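Local coordinates for mitochondrial enolase superfamily member 1 (Homo sapiens, PDB 4A35), which catalyses the magnesium-dependent dehydration of L-fuconate to 2-keto-3-deoxy-L-fuconate, a step in the breakdown of L-fucose, at residues 138-143 against 370-375; 157-162 against 313-318. All blocks are in the same frame, centred on the assembly; numbering follows the deposited sequence. Where two conformers were deposited one is given.

Contact 1 (138-143 against 370-375); sequences LLVDMD and IIFDYI. With EDO (1,2-ethanediol), chain G.
Phe372 reaches across from helix 362-377 and lays the CD1-CE1 side of its ring against the backbone of Leu139 and Val140 and against Leu139 CB. Its CD1 lies 3.4 Å from Leu139 CB and 3.6 Å from Val140 N, and both approach the ring obliquely. The neighbouring CE1 lies 3.6 Å from Leu139 O. The ring can extend this far because CG stands anti to the backbone N (chi1 163°). Leu139 meets it at about a right angle: with CG beside its own backbone N (chi1 -70°) and the chain extended beyond it, Leu139 CD1 comes to 4.0 Å from Phe372 CG. The two helices come so close here that the CA atoms of Val140 and Phe372 are 5.9 Å apart, and all four residues that touch are buried.

In the fold, this joins the N-terminal capping domain to the C-terminal barrel domain, the modified TIM barrel, (beta/alpha)7-beta, of the enolase superfamily, with helix 362-377 on the barrel side. Leu340 of helix 335-348 touches both Leu139 and Phe372, so a third helix closes over the pair. Asp373, whose CB points away from helix 135-141, belongs with Tyr188 and Ser380 to a magnesium site.

Next to the ring, Val140 sends CG2 to Ile375 CG2 at 3.7 Å, the two side chains crossing nearly at right angles. Ile375 CD1 also reaches Val140 CG2, at 3.9 Å. Glu180 of helix 176-186 packs on both residues. The same helix supplies polar partners: Lys176 NZ takes Val140 O, and Arg179 NH2 takes Ile375 O. Tyr374 packs on Gln182 and Met183, and its OH hydrogen-bonds O1 of a 1,2-ethanediol at 2.6 Å, in the plane of the ring; that molecule, probably from the crystallisation liquor, also binds Leu381 N.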
loop_
_atom_site.group_PDB
_atom_site.type_symbol
_atom_site.label_atom_id
_atom_site.label_comp_id
_atom_site.label_asym_id
_atom_site.label_seq_id
_atom_site.Cartn_x
_atom_site.Cartn_y
_atom_site.Cartn_z
ATOM N N LEU A 138 -7.776 12.988 -26.767
ATOM C CA LEU A 138 -7.735 11.569 -27.133
ATOM C C LEU A 138 -8.865 10.843 -26.413
ATOM O O LEU A 138 -9.579 10.030 -27.026
ATOM C CB LEU A 138 -6.355 10.964 -26.731
ATOM C CG LEU A 138 -6.190 9.438 -26.920
ATOM C CD1 LEU A 138 -6.100 9.119 -28.433
ATOM C CD2 LEU A 138 -4.925 8.919 -26.146
ATOM N N LEU A 139 -9.025 11.138 -25.095
ATOM C CA LEU A 139 -10.071 10.518 -24.281
ATOM C C LEU A 139 -11.460 10.945 -24.743
ATOM O O LEU A 139 -12.341 10.082 -24.932
ATOM C CB LEU A 139 -9.856 10.876 -22.800
ATOM C CG LEU A 139 -8.626 10.211 -22.163
ATOM C CD1 LEU A 139 -8.371 10.782 -20.773
ATOM C CD2 LEU A 139 -8.793 8.668 -22.142
ATOM N N VAL A 140 -11.668 12.265 -24.889
ATOM C CA VAL A 140 -12.965 12.834 -25.386
ATOM C C VAL A 140 -13.410 12.176 -26.727
ATOM O O VAL A 140 -14.588 11.842 -26.877
ATOM C CB VAL A 140 -12.891 14.379 -25.501
ATOM C CG1 VAL A 140 -13.999 14.971 -26.406
ATOM C CG2 VAL A 140 -12.913 15.026 -24.107
ATOM N N ASP A 141 -12.473 11.978 -27.673
ATOM C CA ASP A 141 -12.775 11.440 -28.996
ATOM C C ASP A 141 -12.897 9.928 -29.045
ATOM O O ASP A 141 -13.372 9.407 -30.046
ATOM C CB ASP A 141 -11.714 11.910 -30.001
ATOM C CG ASP A 141 -11.823 13.389 -30.387
ATOM O OD1 ASP A 141 -12.839 14.060 -29.975
ATOM O OD2 ASP A 141 -10.942 13.867 -31.136
ATOM N N MET A 142 -12.526 9.225 -27.951
ATOM C CA MET A 142 -12.501 7.772 -27.898
ATOM C C MET A 142 -13.896 7.198 -27.903
ATOM O O MET A 142 -14.794 7.692 -27.216
ATOM C CB MET A 142 -11.772 7.322 -26.618
ATOM C CG MET A 142 -10.996 6.105 -26.810
ATOM S SD MET A 142 -10.077 5.662 -25.324
ATOM C CE MET A 142 -8.527 6.632 -25.601
ATOM N N ASP A 143 -14.083 6.153 -28.686
ATOM C CA ASP A 143 -15.336 5.423 -28.722
ATOM C C ASP A 143 -15.603 4.860 -27.282
ATOM O O ASP A 143 -14.651 4.289 -26.705
ATOM C CB ASP A 143 -15.155 4.283 -29.746
ATOM C CG ASP A 143 -16.357 3.400 -29.925
ATOM O OD1 ASP A 143 -16.577 2.529 -29.068
ATOM O OD2 ASP A 143 -17.026 3.519 -30.967
ATOM N N ILE A 370 -9.416 15.875 -15.624
ATOM C CA ILE A 370 -10.603 16.598 -15.159
ATOM C C ILE A 370 -11.317 17.352 -16.319
ATOM O O ILE A 370 -12.546 17.453 -16.288
ATOM C CB ILE A 370 -10.290 17.482 -13.929
ATOM C CG1 ILE A 370 -11.554 17.713 -13.078
ATOM C CG2 ILE A 370 -9.526 18.794 -14.242
ATOM C CD1 ILE A 370 -12.232 16.358 -12.408
ATOM N N ILE A 371 -10.559 17.802 -17.355
ATOM C CA ILE A 371 -11.184 18.389 -18.534
ATOM C C ILE A 371 -12.019 17.268 -19.216
ATOM O O ILE A 371 -13.155 17.503 -19.612
ATOM C CB ILE A 371 -10.150 19.060 -19.436
ATOM C CG1 ILE A 371 -9.657 20.396 -18.759
ATOM C CG2 ILE A 371 -10.680 19.289 -20.873
ATOM C CD1 ILE A 371 -8.389 20.905 -19.358
ATOM N N PHE A 372 -11.411 16.063 -19.362
ATOM C CA PHE A 372 -12.129 14.899 -19.903
ATOM C C PHE A 372 -13.380 14.599 -19.037
ATOM O O PHE A 372 -14.466 14.412 -19.598
ATOM C CB PHE A 372 -11.227 13.657 -20.051
ATOM C CG PHE A 372 -12.040 12.373 -20.219
ATOM C CD1 PHE A 372 -12.690 12.092 -21.421
ATOM C CD2 PHE A 372 -12.208 11.483 -19.148
ATOM C CE1 PHE A 372 -13.456 10.918 -21.570
ATOM C CE2 PHE A 372 -13.027 10.347 -19.282
ATOM C CZ PHE A 372 -13.632 10.066 -20.502
ATOM N N ASP A 373 -13.233 14.639 -17.698
ATOM C CA ASP A 373 -14.351 14.393 -16.788
ATOM C C ASP A 373 -15.529 15.356 -17.134
ATOM O O ASP A 373 -16.681 14.912 -17.282
ATOM C CB ASP A 373 -13.930 14.564 -15.319
ATOM C CG ASP A 373 -15.112 14.350 -14.414
ATOM O OD1 ASP A 373 -15.622 13.217 -14.379
ATOM O OD2 ASP A 373 -15.606 15.351 -13.824
ATOM N N TYR A 374 -15.239 16.670 -17.192
ATOM C CA TYR A 374 -16.276 17.656 -17.514
ATOM C C TYR A 374 -16.944 17.412 -18.866
ATOM O O TYR A 374 -18.181 17.442 -18.970
ATOM C CB TYR A 374 -15.711 19.102 -17.506
ATOM C CG TYR A 374 -16.764 20.136 -17.882
ATOM C CD1 TYR A 374 -17.843 20.401 -17.042
ATOM C CD2 TYR A 374 -16.705 20.812 -19.102
ATOM C CE1 TYR A 374 -18.827 21.321 -17.398
ATOM C CE2 TYR A 374 -17.686 21.743 -19.466
ATOM C CZ TYR A 374 -18.735 21.999 -18.611
ATOM O OH TYR A 374 -19.701 22.902 -18.989
ATOM N N ILE A 375 -16.133 17.243 -19.922
ATOM C CA ILE A 375 -16.671 17.089 -21.273
ATOM C C ILE A 375 -17.463 15.755 -21.429
ATOM O O ILE A 375 -18.528 15.758 -22.037
ATOM C CB ILE A 375 -15.559 17.201 -22.339
ATOM C CG1 ILE A 375 -14.936 18.628 -22.341
ATOM C CG2 ILE A 375 -16.093 16.800 -23.735
ATOM C CD1 ILE A 375 -13.587 18.714 -23.127
HETATM C C1 EDO G . -22.445 23.565 -16.499
HETATM O O1 EDO G . -21.784 22.688 -17.389
HETATM C C2 EDO G . -21.576 23.915 -15.285
HETATM O O2 EDO G . -21.767 22.927 -14.297
#

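Contact 2 (157-162 against 313-318); sequences TDVLTE and IFKQLL
Lys315 carries its ammonium group to the carboxylate of Asp158, where NZ lies 2.9 Å from Asp158 OD2, on the syn lone pair of that oxygen, and makes a weak second bond of 3.0 Å to Asp158 OD1. The salt bridge is therefore two-pronged but uneven. Lys315 CG leaves anti to the backbone N and the chain bends at chi3 (79°), which brings NZ round to the carboxylate, the two side chains crossing at about a right angle. Nearer the helix, Val159 CG2 packs on the aliphatic stem, 3.7 Å from Lys315 CG.

The ammonium has further acceptors: Tyr155 O of the same chain, and Asp284 of the second subunit, which is its strongest polar partner. NZ is thus shared by two carboxylates and a carbonyl, which would probably favour its protonated form. Val159 O is taken by Lys348 NZ. Thr157 OG1 bonds Asp257 of the second subunit, while Gln316 NE2 gives to Val312 O and to Asp283 O of the second subunit, and Gln316 OE1 accepts from Leu286 N of that subunit. Lys315 links Asp158 of its own chain to Asp284 of the second subunit, from a helix of the modified TIM barrel at the dimer interface.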
loop_
_atom_site.group_PDB
_atom_site.type_symbol
_atom_site.label_atom_id
_atom_site.label_comp_id
_atom_site.label_asym_id
_atom_site.label_seq_id
_atom_site.Cartn_x
_atom_site.Cartn_y
_atom_site.Cartn_z
ATOM N N THR A 157 -16.650 -4.388 -10.098
ATOM C CA THR A 157 -17.894 -4.740 -10.824
ATOM C C THR A 157 -19.144 -4.785 -9.911
ATOM O O THR A 157 -20.246 -4.713 -10.420
ATOM C CB THR A 157 -17.753 -6.124 -11.522
ATOM O OG1 THR A 157 -17.531 -7.120 -10.510
ATOM C CG2 THR A 157 -16.635 -6.139 -12.547
ATOM N N ASP A 158 -18.970 -4.867 -8.575
ATOM C CA ASP A 158 -20.077 -4.849 -7.611
ATOM C C ASP A 158 -20.716 -3.436 -7.497
ATOM O O ASP A 158 -21.814 -3.329 -6.967
ATOM C CB ASP A 158 -19.639 -5.372 -6.238
ATOM C CG ASP A 158 -18.376 -4.716 -5.666
ATOM O OD1 ASP A 158 -17.372 -4.546 -6.438
ATOM O OD2 ASP A 158 -18.382 -4.367 -4.459
ATOM N N VAL A 159 -20.013 -2.364 -7.967
ATOM C CA VAL A 159 -20.579 -0.982 -7.973
ATOM C C VAL A 159 -20.607 -0.405 -9.405
ATOM O O VAL A 159 -21.392 0.484 -9.680
ATOM C CB VAL A 159 -19.870 0.006 -7.000
ATOM C CG1 VAL A 159 -19.879 -0.507 -5.572
ATOM C CG2 VAL A 159 -18.439 0.385 -7.455
ATOM N N LEU A 160 -19.746 -0.897 -10.290
ATOM C CA LEU A 160 -19.600 -0.360 -11.664
ATOM C C LEU A 160 -19.165 -1.471 -12.602
ATOM O O LEU A 160 -17.976 -1.848 -12.648
ATOM C CB LEU A 160 -18.570 0.808 -11.675
ATOM C CG LEU A 160 -18.343 1.522 -13.034
ATOM C CD1 LEU A 160 -19.385 2.681 -13.258
ATOM C CD2 LEU A 160 -16.885 2.060 -13.121
ATOM N N THR A 161 -20.150 -2.018 -13.334
ATOM C CA THR A 161 -19.864 -3.014 -14.367
ATOM C C THR A 161 -19.389 -2.283 -15.631
ATOM O O THR A 161 -19.482 -1.042 -15.721
ATOM C CB THR A 161 -21.134 -3.846 -14.681
ATOM O OG1 THR A 161 -22.134 -2.979 -15.267
ATOM C CG2 THR A 161 -21.714 -4.574 -13.439
ATOM N N GLU A 162 -18.882 -3.052 -16.602
ATOM C CA GLU A 162 -18.495 -2.506 -17.912
ATOM C C GLU A 162 -19.715 -1.832 -18.555
ATOM O O GLU A 162 -19.597 -0.755 -19.121
ATOM C CB GLU A 162 -17.962 -3.621 -18.818
ATOM C CG GLU A 162 -16.597 -4.133 -18.412
ATOM C CD GLU A 162 -16.022 -5.241 -19.272
ATOM O OE1 GLU A 162 -16.151 -5.149 -20.513
ATOM O OE2 GLU A 162 -15.436 -6.196 -18.709
ATOM N N ILE A 313 -10.018 1.285 -2.588
ATOM C CA ILE A 313 -10.184 2.234 -1.490
ATOM C C ILE A 313 -11.226 3.257 -1.925
ATOM O O ILE A 313 -12.110 3.543 -1.134
ATOM C CB ILE A 313 -8.831 2.910 -1.065
ATOM C CG1 ILE A 313 -7.737 1.816 -0.634
ATOM C CG2 ILE A 313 -9.095 3.902 0.121
ATOM C CD1 ILE A 313 -8.175 0.985 0.687
ATOM N N PHE A 314 -11.096 3.841 -3.133
ATOM C CA PHE A 314 -12.112 4.817 -3.575
ATOM C C PHE A 314 -13.527 4.196 -3.616
ATOM O O PHE A 314 -14.508 4.845 -3.255
ATOM C CB PHE A 314 -11.758 5.396 -4.930
ATOM C CG PHE A 314 -10.751 6.535 -4.802
ATOM C CD1 PHE A 314 -11.076 7.707 -4.100
ATOM C CD2 PHE A 314 -9.510 6.447 -5.403
ATOM C CE1 PHE A 314 -10.158 8.776 -4.023
ATOM C CE2 PHE A 314 -8.605 7.523 -5.351
ATOM C CZ PHE A 314 -8.934 8.674 -4.656
ATOM N N LYS A 315 -13.635 2.967 -4.077
ATOM C CA LYS A 315 -14.938 2.306 -4.124
ATOM C C LYS A 315 -15.588 2.289 -2.748
ATOM O O LYS A 315 -16.743 2.667 -2.609
ATOM C CB LYS A 315 -14.827 0.872 -4.686
ATOM C CG LYS A 315 -16.154 0.078 -4.540
ATOM C CD LYS A 315 -15.975 -1.358 -4.967
ATOM C CE LYS A 315 -15.287 -2.244 -3.900
ATOM N NZ LYS A 315 -15.606 -3.698 -4.130
ATOM N N GLN A 316 -14.832 1.921 -1.731
ATOM C CA GLN A 316 -15.379 1.830 -0.356
ATOM C C GLN A 316 -15.666 3.199 0.212
ATOM O O GLN A 316 -16.670 3.345 0.906
ATOM C CB GLN A 316 -14.433 1.049 0.557
ATOM C CG GLN A 316 -14.340 -0.456 0.098
ATOM C CD GLN A 316 -13.206 -1.058 0.896
ATOM O OE1 GLN A 316 -13.448 -1.590 1.969
ATOM N NE2 GLN A 316 -11.956 -0.877 0.423
ATOM N N LEU A 317 -14.832 4.222 -0.124
ATOM C CA LEU A 317 -15.128 5.612 0.309
ATOM C C LEU A 317 -16.501 6.072 -0.227
ATOM O O LEU A 317 -17.275 6.711 0.490
ATOM C CB LEU A 317 -14.034 6.596 -0.200
ATOM C CG LEU A 317 -12.664 6.447 0.517
ATOM C CD1 LEU A 317 -11.565 7.225 -0.279
ATOM C CD2 LEU A 317 -12.758 6.936 2.024
ATOM N N LEU A 318 -16.813 5.690 -1.473
ATOM C CA LEU A 318 -18.097 6.022 -2.115
ATOM C C LEU A 318 -19.214 5.153 -1.466
ATOM O O LEU A 318 -20.276 5.666 -1.155
ATOM C CB LEU A 318 -18.004 5.799 -3.627
ATOM C CG LEU A 318 -17.093 6.844 -4.365
ATOM C CD1 LEU A 318 -16.775 6.388 -5.770
ATOM C CD2 LEU A 318 -17.754 8.237 -4.354
#

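How the contacts relate
From the N terminus, the chain first passes through helix 135-141, the first half of contact 1, and soon afterwards through the loop holding 157-162, the first half of contact 2. It then runs through the parallel strands and helices of the modified TIM barrel, reaching 313-318, where contact 2 closes a loop of 150 intervening residues. Helix 335-348 follows before 370-375 closes contact 1 across 226 residues, so contact 2 is nested inside the loop closed by contact 1. Their centres lie 21 Å apart and their nearest atoms about 10 Å, without touching. Helix 335-348 packs on both, and each ties earlier chain to a later barrel helix.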